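Side-chain contacts in tetraacyldisaccharide 4'-kinase (Aquifex aeolicus, PDB 4EHX), which uses ATP to phosphorylate the 4'-position of a tetraacyldisaccharide 1-phosphate, giving lipid IVA on the pathway to lipid A: residues 11-16 and 162-167; 39-44 and 52-57; 210-213 and 217-220; 248-253 and 292-297. All coordinates share one frame; numbering follows the deposited sequence.

In the fold
The chain is a P-loop kinase, and contact 2 lies near its middle. There segment 39-44, on strand 38-43, and segment 52-57, on helix 51-61, flank the predicted ATP-binding loop, of which Thr52 is the last residue. Contact 1 ties the N-terminal helix to the loop 162-167. Its centre is about 24 Å from that of contact 2, and the side chain of Leu165 comes about 4 Å from that of Val46 in the ATP loop. Contacts 3 and 4 lie about 22 and 23 Å from contact 2 between centres. Their own centres are about 10 Å apart. Probable backbone hydrogen bonds join them, Cys210 O to Asn295 N at 2.6 Å and Leu212 N to Ala293 O at 2.8 Å.

Contact 1: 11-16 and 162-167; sequences YLYEKI and DRLLPA
Tyr13 and Glu14 of the N-terminal helix 7-25 pack against Leu164 and Leu165, in the loop that follows helix 157-160. The two helix side chains divide the work. Tyr13 has CG anti to the backbone N (chi1 -176°), and this carries its ring across to the loop. The ring meets Leu164 at its edge, with CE2 4.0 Å from Leu164 CD2. Its CE2 is also 4.2 Å from Leu165 CB. The carbonyl of Leu165 comes in obliquely, and its O lies 3.4 Å from Tyr13 CD2. The phenol OH points on to another partner, the backbone O of Arg171, with which it forms a hydrogen bond. Glu14 lays its whole extended chain, carboxylate included, across Leu164 CD1, at about a right angle. Leu164 CD1 is 3.3 Å from Glu14 CB and 3.4 Å from Glu14 CD, a tight approach. Leu164 is thus split between two neighbours, CD1 to the glutamate and CD2 to the tyrosine. One turn earlier in the helix, Ser10 OG is hydrogen-bonded to Leu164 O and Ala167 N. With an alanine in place of Tyr13, Leu164 CD2 and Leu165 CB would probably lose their aromatic cover, and Arg171 O its phenol partner. A bound HEPES molecule lies about 4 Å from the Tyr13 side chain, and Leu165 approaches Val46 of the predicted ATP site. Between the two segments the contact is van der Waals packing without hydrogen bonds; the polar ties run through Ser10 and Arg171.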
loop_
_atom_site.group_PDB
_atom_site.type_symbol
_atom_site.label_atom_id
_atom_site.label_comp_id
_atom_site.label_asym_id
_atom_site.label_seq_id
_atom_site.Cartn_x
_atom_site.Cartn_y
_atom_site.Cartn_z
ATOM N N TYR A 11 -1.265 -10.172 25.104
ATOM C CA TYR A 11 -1.490 -11.594 25.366
ATOM C C TYR A 11 -2.939 -11.961 25.072
ATOM O O TYR A 11 -3.222 -13.017 24.506
ATOM C CB TYR A 11 -1.159 -11.947 26.819
ATOM C CG TYR A 11 0.269 -11.673 27.221
ATOM C CD1 TYR A 11 1.333 -11.939 26.354
ATOM C CD2 TYR A 11 0.555 -11.126 28.466
ATOM C CE1 TYR A 11 2.648 -11.670 26.743
ATOM C CE2 TYR A 11 1.845 -10.868 28.860
ATOM C CZ TYR A 11 2.885 -11.142 28.003
ATOM O OH TYR A 11 4.158 -10.861 28.428
ATOM N N LEU A 12 -3.865 -11.089 25.456
ATOM C CA LEU A 12 -5.277 -11.346 25.180
ATOM C C LEU A 12 -5.521 -11.383 23.672
ATOM O O LEU A 12 -6.118 -12.326 23.148
ATOM C CB LEU A 12 -6.158 -10.287 25.839
ATOM C CG LEU A 12 -7.634 -10.279 25.443
ATOM C CD1 LEU A 12 -8.327 -11.529 25.957
ATOM C CD2 LEU A 12 -8.310 -9.025 25.980
ATOM N N TYR A 13 -5.043 -10.347 22.987
ATOM C CA TYR A 13 -5.159 -10.235 21.544
ATOM C C TYR A 13 -4.584 -11.460 20.834
ATOM O O TYR A 13 -5.135 -11.919 19.826
ATOM C CB TYR A 13 -4.450 -8.962 21.066
ATOM C CG TYR A 13 -4.589 -8.690 19.593
ATOM C CD1 TYR A 13 -5.827 -8.398 19.033
ATOM C CD2 TYR A 13 -3.478 -8.705 18.760
ATOM C CE1 TYR A 13 -5.955 -8.134 17.678
ATOM C CE2 TYR A 13 -3.593 -8.451 17.406
ATOM C CZ TYR A 13 -4.834 -8.166 16.868
ATOM O OH TYR A 13 -4.946 -7.912 15.516
ATOM N N GLU A 14 -3.484 -12.000 21.351
ATOM C CA GLU A 14 -2.892 -13.167 20.708
ATOM C C GLU A 14 -3.846 -14.364 20.752
ATOM O O GLU A 14 -3.992 -15.082 19.767
ATOM C CB GLU A 14 -1.542 -13.538 21.326
ATOM C CG GLU A 14 -0.897 -14.710 20.598
ATOM C CD GLU A 14 0.603 -14.800 20.808
ATOM O OE1 GLU A 14 1.119 -14.176 21.761
ATOM O OE2 GLU A 14 1.264 -15.498 20.008
ATOM N N LYS A 15 -4.510 -14.560 21.888
ATOM C CA LYS A 15 -5.484 -15.645 22.007
ATOM C C LYS A 15 -6.577 -15.522 20.958
ATOM O O LYS A 15 -6.946 -16.512 20.323
ATOM C CB LYS A 15 -6.129 -15.649 23.384
ATOM C CG LYS A 15 -5.191 -16.036 24.511
ATOM C CD LYS A 15 -5.871 -15.822 25.843
ATOM C CE LYS A 15 -4.962 -16.174 27.011
ATOM N NZ LYS A 15 -3.737 -15.321 27.009
ATOM N N ILE A 16 -7.105 -14.310 20.800
ATOM C CA ILE A 16 -8.182 -14.049 19.838
ATOM C C ILE A 16 -7.744 -14.317 18.393
ATOM O O ILE A 16 -8.439 -15.005 17.636
ATOM C CB ILE A 16 -8.713 -12.599 19.973
ATOM C CG1 ILE A 16 -9.353 -12.392 21.351
ATOM C CG2 ILE A 16 -9.705 -12.273 18.846
ATOM C CD1 ILE A 16 -9.489 -10.934 21.766
ATOM N N ASP A 162 9.570 -7.484 16.313
ATOM C CA ASP A 162 8.419 -6.762 16.849
ATOM C C ASP A 162 7.504 -7.656 17.701
ATOM O O ASP A 162 7.750 -8.849 17.856
ATOM C CB ASP A 162 7.625 -6.150 15.689
ATOM C CG ASP A 162 6.966 -4.825 16.054
ATOM O OD1 ASP A 162 6.530 -4.669 17.210
ATOM O OD2 ASP A 162 6.887 -3.933 15.176
ATOM N N ARG A 163 6.444 -7.062 18.242
ATOM C CA ARG A 163 5.509 -7.768 19.110
ATOM C C ARG A 163 4.071 -7.503 18.680
ATOM O O ARG A 163 3.792 -6.531 17.983
ATOM C CB ARG A 163 5.693 -7.319 20.563
ATOM C CG ARG A 163 7.043 -7.675 21.170
ATOM C CD ARG A 163 7.197 -7.063 22.556
ATOM N NE ARG A 163 7.070 -5.608 22.525
ATOM C CZ ARG A 163 7.304 -4.807 23.561
ATOM N NH1 ARG A 163 7.687 -5.313 24.727
ATOM N NH2 ARG A 163 7.158 -3.495 23.432
ATOM N N LEU A 164 3.152 -8.360 19.110
ATOM C CA LEU A 164 1.739 -8.150 18.829
ATOM C C LEU A 164 1.229 -6.825 19.394
ATOM O O LEU A 164 1.618 -6.415 20.483
ATOM C CB LEU A 164 0.901 -9.297 19.410
ATOM C CG LEU A 164 0.867 -10.550 18.535
ATOM C CD1 LEU A 164 0.366 -11.753 19.313
ATOM C CD2 LEU A 164 0.007 -10.299 17.319
ATOM N N LEU A 165 0.357 -6.167 18.629
ATOM C CA LEU A 165 -0.480 -5.080 19.127
ATOM C C LEU A 165 -1.149 -5.466 20.437
ATOM O O LEU A 165 -1.534 -6.625 20.614
ATOM C CB LEU A 165 -1.600 -4.798 18.118
ATOM C CG LEU A 165 -1.207 -4.185 16.776
ATOM C CD1 LEU A 165 -2.323 -4.390 15.760
ATOM C CD2 LEU A 165 -0.895 -2.710 16.955
ATOM N N PRO A 166 -1.337 -4.491 21.342
ATOM C CA PRO A 166 -0.907 -3.097 21.177
ATOM C C PRO A 166 0.507 -2.822 21.687
ATOM O O PRO A 166 1.014 -1.722 21.475
ATOM C CB PRO A 166 -1.924 -2.325 22.020
ATOM C CG PRO A 166 -2.290 -3.268 23.099
ATOM C CD PRO A 166 -2.237 -4.654 22.501
ATOM N N ALA A 167 1.141 -3.787 22.347
ATOM C CA ALA A 167 2.511 -3.566 22.833
ATOM C C ALA A 167 3.475 -3.293 21.670
ATOM O O ALA A 167 4.369 -2.454 21.771
ATOM C CB ALA A 167 2.995 -4.740 23.668
#

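Contact 2: 39-44 and 52-57; sequences ISVGNL and TSFVMY
Tyr57 N bonds Ser53 O at 3.0 Å, one turn of the helix that presents Phe54 and Val55 to Val41. Met56 N to Thr52 O, at 3.1 Å, continues the same ladder. The contact itself is apolar and buried. Val41 supplies the whole strand side of it, and both of its methyls reach the Phe54 ring. CG2 lies in the ring plane at the edge, 3.8 Å from Phe54 CD2 and 4.0 Å from Phe54 CE2. CG1 comes in obliquely, 3.8 Å from Phe54 CD2. The ring gets there because Phe54 holds CG anti to its own N (chi1 -172°). Val55 touches the same valine from the next position along the helix, and its CG2 is 4.1 Å from Val41 CB. One branched side chain therefore seats against two successive helix residues. The CA atoms of Val41 and Val55 are 7.0 Å apart, close enough for valine side chains to touch. Neighbouring strands complete the packing: Ile136 and Leu154 also touch Val41, and Ile152 touches Phe54. Farther along the segment, Asn43 ND2 is hydrogen-bonded to Ser45 O at the start of the predicted ATP-binding loop. A strand running into a phosphate-binding loop and then a helix, with the helix packed back on the strand, is the hallmark of P-loop nucleoside triphosphatases, and Thr52 is a predicted ATP-binding residue of this one.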
loop_
_atom_site.group_PDB
_atom_site.type_symbol
_atom_site.label_atom_id
_atom_site.label_comp_id
_atom_site.label_asym_id
_atom_site.label_seq_id
_atom_site.Cartn_x
_atom_site.Cartn_y
_atom_site.Cartn_z
ATOM N N ILE A 39 -4.369 -12.487 -6.470
ATOM C CA ILE A 39 -3.070 -12.353 -5.849
ATOM C C ILE A 39 -3.261 -11.435 -4.655
ATOM O O ILE A 39 -3.834 -10.368 -4.793
ATOM C CB ILE A 39 -2.077 -11.693 -6.803
ATOM C CG1 ILE A 39 -1.953 -12.510 -8.099
ATOM C CG2 ILE A 39 -0.704 -11.518 -6.114
ATOM C CD1 ILE A 39 -1.251 -11.740 -9.249
ATOM N N SER A 40 -2.789 -11.837 -3.481
ATOM C CA SER A 40 -2.893 -10.962 -2.328
ATOM C C SER A 40 -1.542 -10.336 -2.029
ATOM O O SER A 40 -0.511 -11.001 -2.090
ATOM C CB SER A 40 -3.399 -11.726 -1.096
ATOM O OG SER A 40 -3.483 -10.854 0.019
ATOM N N VAL A 41 -1.559 -9.044 -1.718
ATOM C CA VAL A 41 -0.394 -8.355 -1.194
ATOM C C VAL A 41 -0.725 -7.952 0.225
ATOM O O VAL A 41 -1.784 -7.368 0.496
ATOM C CB VAL A 41 -0.016 -7.106 -2.048
ATOM C CG1 VAL A 41 1.196 -6.378 -1.410
ATOM C CG2 VAL A 41 0.290 -7.543 -3.478
ATOM N N GLY A 42 0.163 -8.274 1.158
ATOM C CA GLY A 42 -0.117 -7.950 2.533
ATOM C C GLY A 42 1.120 -7.888 3.402
ATOM O O GLY A 42 2.250 -8.107 2.948
ATOM N N ASN A 43 0.904 -7.582 4.665
ATOM C CA ASN A 43 1.998 -7.618 5.622
ATOM C C ASN A 43 1.485 -7.940 7.023
ATOM O O ASN A 43 0.279 -8.160 7.231
ATOM C CB ASN A 43 2.818 -6.335 5.579
ATOM C CG ASN A 43 2.204 -5.239 6.391
ATOM O OD1 ASN A 43 0.989 -5.054 6.372
ATOM N ND2 ASN A 43 3.033 -4.512 7.132
ATOM N N LEU A 44 2.400 -8.004 7.976
ATOM C CA LEU A 44 2.051 -8.459 9.314
ATOM C C LEU A 44 1.855 -7.302 10.276
ATOM O O LEU A 44 1.277 -7.475 11.337
ATOM C CB LEU A 44 3.140 -9.392 9.863
ATOM C CG LEU A 44 3.251 -10.774 9.233
ATOM C CD1 LEU A 44 4.269 -11.604 9.989
ATOM C CD2 LEU A 44 1.900 -11.456 9.257
ATOM N N THR A 52 2.072 -0.284 -0.769
ATOM C CA THR A 52 1.559 0.539 -1.865
ATOM C C THR A 52 2.505 0.472 -3.065
ATOM O O THR A 52 2.071 0.216 -4.194
ATOM C CB THR A 52 1.339 2.004 -1.425
ATOM O OG1 THR A 52 0.438 2.027 -0.315
ATOM C CG2 THR A 52 0.731 2.824 -2.557
ATOM N N SER A 53 3.796 0.693 -2.824
ATOM C CA SER A 53 4.785 0.576 -3.900
ATOM C C SER A 53 4.762 -0.796 -4.555
ATOM O O SER A 53 4.876 -0.918 -5.784
ATOM C CB SER A 53 6.204 0.874 -3.393
ATOM O OG SER A 53 6.325 2.218 -2.998
ATOM N N PHE A 54 4.632 -1.848 -3.753
ATOM C CA PHE A 54 4.641 -3.177 -4.327
ATOM C C PHE A 54 3.401 -3.435 -5.175
ATOM O O PHE A 54 3.481 -4.086 -6.213
ATOM C CB PHE A 54 4.797 -4.283 -3.263
ATOM C CG PHE A 54 5.005 -5.628 -3.868
ATOM C CD1 PHE A 54 6.263 -6.005 -4.345
ATOM C CD2 PHE A 54 3.944 -6.503 -4.020
ATOM C CE1 PHE A 54 6.459 -7.239 -4.951
ATOM C CE2 PHE A 54 4.129 -7.725 -4.634
ATOM C CZ PHE A 54 5.388 -8.101 -5.093
ATOM N N VAL A 55 2.245 -2.946 -4.732
ATOM C CA VAL A 55 1.033 -3.101 -5.541
ATOM C C VAL A 55 1.213 -2.458 -6.919
ATOM O O VAL A 55 0.868 -3.054 -7.945
ATOM C CB VAL A 55 -0.229 -2.535 -4.818
ATOM C CG1 VAL A 55 -1.411 -2.544 -5.751
ATOM C CG2 VAL A 55 -0.522 -3.372 -3.566
ATOM N N MET A 56 1.764 -1.246 -6.950
ATOM C CA MET A 56 2.017 -0.558 -8.224
ATOM C C MET A 56 2.949 -1.385 -9.098
ATOM O O MET A 56 2.735 -1.546 -10.299
ATOM C CB MET A 56 2.658 0.805 -7.972
ATOM C CG MET A 56 1.745 1.804 -7.266
ATOM S SD MET A 56 2.698 3.217 -6.640
ATOM C CE MET A 56 3.224 3.939 -8.194
ATOM N N TYR A 57 4.006 -1.890 -8.478
ATOM C CA TYR A 57 4.993 -2.712 -9.160
ATOM C C TYR A 57 4.365 -3.980 -9.744
ATOM O O TYR A 57 4.592 -4.334 -10.905
ATOM C CB TYR A 57 6.119 -3.061 -8.186
ATOM C CG TYR A 57 7.014 -4.161 -8.685
ATOM C CD1 TYR A 57 8.062 -3.889 -9.565
ATOM C CD2 TYR A 57 6.819 -5.475 -8.273
ATOM C CE1 TYR A 57 8.886 -4.912 -10.028
ATOM C CE2 TYR A 57 7.633 -6.496 -8.722
ATOM C CZ TYR A 57 8.659 -6.212 -9.602
ATOM O OH TYR A 57 9.452 -7.241 -10.045
#

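Contact 3: 210-213 and 217-220; sequences CLLN and EEVP
Asn213 turns its CG between its backbone N and carbonyl carbon (chi1 67°), while Glu217 sets its CG beside its own N (chi1 -62°), and the two polar ends meet where a beta hairpin closes. The hairpin joins strands 201-212 and 218-219. Leu211 and Val219 form a hydrogen-bonded antiparallel pair: Leu211 N to Val219 O and Val219 N to Leu211 O both measure 2.8 Å. On that face Leu211 CB rests on Val219 CG2 at 3.7 Å. Leu212 and Glu218 form the next, non-hydrogen-bonded pair, and their side chains share the other face, with Leu212 CD2 4.0 Å from Glu218 CG. Cys210 SG sits beside the same glutamate. At the loop end, Asn213 N gives a bond of 3.0 Å to Glu217 O. Asn213 OD1 takes Glu217 N at 3.0 Å, with the donor above the carbonyl plane, and a weak bond from Asp215 N. A leucine in place of Asn213 would probably leave Glu217 N and OE1 without these mates and let the loop end shift. The last bond runs from Asn213 ND2 to the anti lone pair of Glu217 OE1, 3.2 Å long, nearly straight at 175° and in the amide plane.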
loop_
_atom_site.group_PDB
_atom_site.type_symbol
_atom_site.label_atom_id
_atom_site.label_comp_id
_atom_site.label_asym_id
_atom_site.label_seq_id
_atom_site.Cartn_x
_atom_site.Cartn_y
_atom_site.Cartn_z
ATOM N N CYS A 210 11.734 10.072 -9.781
ATOM C CA CYS A 210 11.308 11.331 -10.370
ATOM C C CYS A 210 10.189 11.891 -9.511
ATOM O O CYS A 210 9.953 11.411 -8.402
ATOM C CB CYS A 210 10.717 11.060 -11.749
ATOM S SG CYS A 210 9.393 9.851 -11.672
ATOM N N LEU A 211 9.495 12.900 -10.029
ATOM C CA LEU A 211 8.378 13.503 -9.308
ATOM C C LEU A 211 7.009 13.074 -9.830
ATOM O O LEU A 211 6.873 12.623 -10.970
ATOM C CB LEU A 211 8.498 15.028 -9.407
ATOM C CG LEU A 211 9.787 15.684 -8.928
ATOM C CD1 LEU A 211 9.765 17.193 -9.229
ATOM C CD2 LEU A 211 9.999 15.421 -7.436
ATOM N N LEU A 212 5.998 13.200 -8.979
ATOM C CA LEU A 212 4.617 13.122 -9.426
ATOM C C LEU A 212 4.046 14.531 -9.376
ATOM O O LEU A 212 4.162 15.200 -8.343
ATOM C CB LEU A 212 3.810 12.225 -8.495
ATOM C CG LEU A 212 4.141 10.737 -8.581
ATOM C CD1 LEU A 212 3.374 9.958 -7.530
ATOM C CD2 LEU A 212 3.819 10.232 -9.973
ATOM N N ASN A 213 3.443 14.992 -10.468
ATOM C CA ASN A 213 2.746 16.272 -10.422
ATOM C C ASN A 213 1.350 16.102 -9.811
ATOM O O ASN A 213 1.001 15.015 -9.351
ATOM C CB ASN A 213 2.729 16.989 -11.783
ATOM C CG ASN A 213 1.893 16.268 -12.834
ATOM O OD1 ASN A 213 1.043 15.444 -12.513
ATOM N ND2 ASN A 213 2.119 16.607 -14.100
ATOM N N GLU A 217 0.956 12.496 -12.755
ATOM C CA GLU A 217 1.786 12.133 -13.898
ATOM C C GLU A 217 3.263 12.236 -13.518
ATOM O O GLU A 217 3.666 13.142 -12.785
ATOM C CB GLU A 217 1.486 13.068 -15.072
ATOM C CG GLU A 217 0.045 12.986 -15.566
ATOM C CD GLU A 217 -0.351 14.158 -16.446
ATOM O OE1 GLU A 217 0.273 15.240 -16.335
ATOM O OE2 GLU A 217 -1.296 13.999 -17.248
ATOM N N GLU A 218 4.070 11.308 -14.020
ATOM C CA GLU A 218 5.510 11.329 -13.764
ATOM C C GLU A 218 6.216 12.455 -14.492
ATOM O O GLU A 218 6.026 12.647 -15.692
ATOM C CB GLU A 218 6.138 9.989 -14.148
ATOM C CG GLU A 218 5.679 8.854 -13.260
ATOM C CD GLU A 218 6.433 7.569 -13.527
ATOM O OE1 GLU A 218 7.396 7.594 -14.325
ATOM O OE2 GLU A 218 6.056 6.538 -12.935
ATOM N N VAL A 219 7.024 13.210 -13.754
ATOM C CA VAL A 219 7.817 14.285 -14.337
ATOM C C VAL A 219 9.228 14.275 -13.762
ATOM O O VAL A 219 9.429 13.903 -12.609
ATOM C CB VAL A 219 7.177 15.684 -14.119
ATOM C CG1 VAL A 219 5.819 15.774 -14.810
ATOM C CG2 VAL A 219 7.056 15.996 -12.648
ATOM N N PRO A 220 10.216 14.666 -14.578
ATOM C CA PRO A 220 11.621 14.675 -14.161
ATOM C C PRO A 220 11.845 15.515 -12.915
ATOM O O PRO A 220 11.196 16.545 -12.734
ATOM C CB PRO A 220 12.330 15.328 -15.350
ATOM C CG PRO A 220 11.464 14.996 -16.511
ATOM C CD PRO A 220 10.059 15.060 -15.989
#

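Contact 4: 248-253 and 292-297; sequences LGIKVK and FALNFK
Leu294 makes both aliphatic contacts, with Leu248 and Ile250. Its two methyls go to different partners. Leu294 CD1 meets Leu248 CD1 tip to tip, at 3.8 Å. Leu294 CD2 meets Ile250 CD1 at 3.9 Å, and here the two side chains slide past each other in opposite directions. Leu294 has CG anti to its carbonyl carbon (chi1 -52°), and the fork beyond CG spreads the methyls toward the two residues. The aromatic contact is looser. Phe296, two residues on along the strand, brings CZ to 4.3 Å from Leu248 CD1, and the methyl comes to the ring obliquely. Leu248 CD1 is therefore shared by a leucine and a ring. Between Leu248 and Ile250, Gly249 ends the helix with a Schellman motif. Its positive phi (81°) turns the chain between these two residues, both of which point toward the strand. Only apolar side-chain atoms meet across the contact. In the fold, helix 237-248 lies over strand 291-300: Val244 and Leu245 also touch Leu294, and Val244 touches Phe296. Leu211 of the adjacent strand 201-212 borders Leu294, while Ile250 leads into strand 252-257 and touches Val229 of strand 229-233.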
loop_
_atom_site.group_PDB
_atom_site.type_symbol
_atom_site.label_atom_id
_atom_site.label_comp_id
_atom_site.label_asym_id
_atom_site.label_seq_id
_atom_site.Cartn_x
_atom_site.Cartn_y
_atom_site.Cartn_z
ATOM N N LEU A 248 18.111 13.056 -0.001
ATOM C CA LEU A 248 18.107 13.195 -1.453
ATOM C C LEU A 248 18.875 14.436 -1.891
ATOM O O LEU A 248 19.196 14.594 -3.069
ATOM C CB LEU A 248 16.675 13.245 -1.995
ATOM C CG LEU A 248 15.859 11.955 -1.896
ATOM C CD1 LEU A 248 14.486 12.133 -2.530
ATOM C CD2 LEU A 248 16.605 10.803 -2.553
ATOM N N GLY A 249 19.166 15.315 -0.938
ATOM C CA GLY A 249 19.909 16.527 -1.226
ATOM C C GLY A 249 19.045 17.627 -1.810
ATOM O O GLY A 249 19.548 18.577 -2.408
ATOM N N ILE A 250 17.734 17.499 -1.645
ATOM C CA ILE A 250 16.815 18.532 -2.106
ATOM C C ILE A 250 16.856 19.736 -1.162
ATOM O O ILE A 250 16.741 19.584 0.056
ATOM C CB ILE A 250 15.380 17.984 -2.230
ATOM C CG1 ILE A 250 15.347 16.830 -3.239
ATOM C CG2 ILE A 250 14.424 19.090 -2.640
ATOM C CD1 ILE A 250 14.052 16.034 -3.240
ATOM N N LYS A 251 17.032 20.930 -1.724
ATOM C CA LYS A 251 17.126 22.140 -0.912
ATOM C C LYS A 251 15.755 22.680 -0.509
ATOM O O LYS A 251 14.985 23.155 -1.347
ATOM C CB LYS A 251 17.933 23.219 -1.634
ATOM C CG LYS A 251 19.413 22.880 -1.813
ATOM C CD LYS A 251 20.167 23.978 -2.560
ATOM C CE LYS A 251 21.654 23.643 -2.715
ATOM N NZ LYS A 251 22.434 24.675 -3.460
ATOM N N VAL A 252 15.464 22.613 0.785
ATOM C CA VAL A 252 14.174 23.039 1.313
ATOM C C VAL A 252 14.318 24.340 2.093
ATOM O O VAL A 252 14.921 24.365 3.168
ATOM C CB VAL A 252 13.563 21.958 2.235
ATOM C CG1 VAL A 252 12.261 22.448 2.855
ATOM C CG2 VAL A 252 13.348 20.651 1.465
ATOM N N LYS A 253 13.757 25.417 1.548
ATOM C CA LYS A 253 13.854 26.737 2.161
ATOM C C LYS A 253 12.907 26.855 3.348
ATOM O O LYS A 253 13.021 27.776 4.156
ATOM C CB LYS A 253 13.520 27.827 1.139
ATOM C CG LYS A 253 12.026 27.959 0.869
ATOM C CD LYS A 253 11.689 29.195 0.048
ATOM C CE LYS A 253 12.208 29.081 -1.375
ATOM N NZ LYS A 253 11.654 30.149 -2.254
ATOM N N PHE A 292 4.158 19.001 -6.003
ATOM C CA PHE A 292 4.644 17.691 -6.442
ATOM C C PHE A 292 4.907 16.753 -5.267
ATOM O O PHE A 292 5.056 17.194 -4.125
ATOM C CB PHE A 292 5.958 17.859 -7.221
ATOM C CG PHE A 292 5.857 18.804 -8.384
ATOM C CD1 PHE A 292 6.002 20.169 -8.201
ATOM C CD2 PHE A 292 5.608 18.325 -9.660
ATOM C CE1 PHE A 292 5.892 21.041 -9.270
ATOM C CE2 PHE A 292 5.506 19.193 -10.736
ATOM C CZ PHE A 292 5.643 20.553 -10.538
ATOM N N ALA A 293 4.976 15.456 -5.565
ATOM C CA ALA A 293 5.408 14.447 -4.602
ATOM C C ALA A 293 6.628 13.712 -5.156
ATOM O O ALA A 293 6.913 13.780 -6.346
ATOM C CB ALA A 293 4.268 13.456 -4.295
ATOM N N LEU A 294 7.362 13.028 -4.291
ATOM C CA LEU A 294 8.489 12.242 -4.745
ATOM C C LEU A 294 7.988 10.904 -5.291
ATOM O O LEU A 294 7.016 10.333 -4.790
ATOM C CB LEU A 294 9.470 12.016 -3.603
ATOM C CG LEU A 294 9.939 13.265 -2.853
ATOM C CD1 LEU A 294 10.847 12.882 -1.687
ATOM C CD2 LEU A 294 10.645 14.223 -3.793
ATOM N N ASN A 295 8.650 10.408 -6.327
ATOM C CA ASN A 295 8.268 9.130 -6.910
ATOM C C ASN A 295 9.422 8.150 -6.824
ATOM O O ASN A 295 10.517 8.412 -7.323
ATOM C CB ASN A 295 7.819 9.316 -8.362
ATOM C CG ASN A 295 7.043 8.119 -8.895
ATOM O OD1 ASN A 295 6.692 7.202 -8.150
ATOM N ND2 ASN A 295 6.755 8.136 -10.186
ATOM N N PHE A 296 9.171 7.031 -6.161
ATOM C CA PHE A 296 10.147 5.964 -6.044
ATOM C C PHE A 296 9.716 4.776 -6.895
ATOM O O PHE A 296 8.532 4.604 -7.174
ATOM C CB PHE A 296 10.290 5.554 -4.579
ATOM C CG PHE A 296 10.957 6.591 -3.738
ATOM C CD1 PHE A 296 10.261 7.710 -3.315
ATOM C CD2 PHE A 296 12.290 6.461 -3.381
ATOM C CE1 PHE A 296 10.884 8.676 -2.544
ATOM C CE2 PHE A 296 12.915 7.418 -2.612
ATOM C CZ PHE A 296 12.210 8.534 -2.195
ATOM N N LYS A 297 10.681 3.976 -7.331
ATOM C CA LYS A 297 10.377 2.783 -8.107
ATOM C C LYS A 297 10.876 1.578 -7.336
ATOM O O LYS A 297 11.870 1.675 -6.616
ATOM C CB LYS A 297 11.029 2.848 -9.493
ATOM C CG LYS A 297 10.374 3.848 -10.445
ATOM C CD LYS A 297 8.923 3.475 -10.724
ATOM C CE LYS A 297 8.204 4.556 -11.518
ATOM N NZ LYS A 297 8.813 4.787 -12.852
#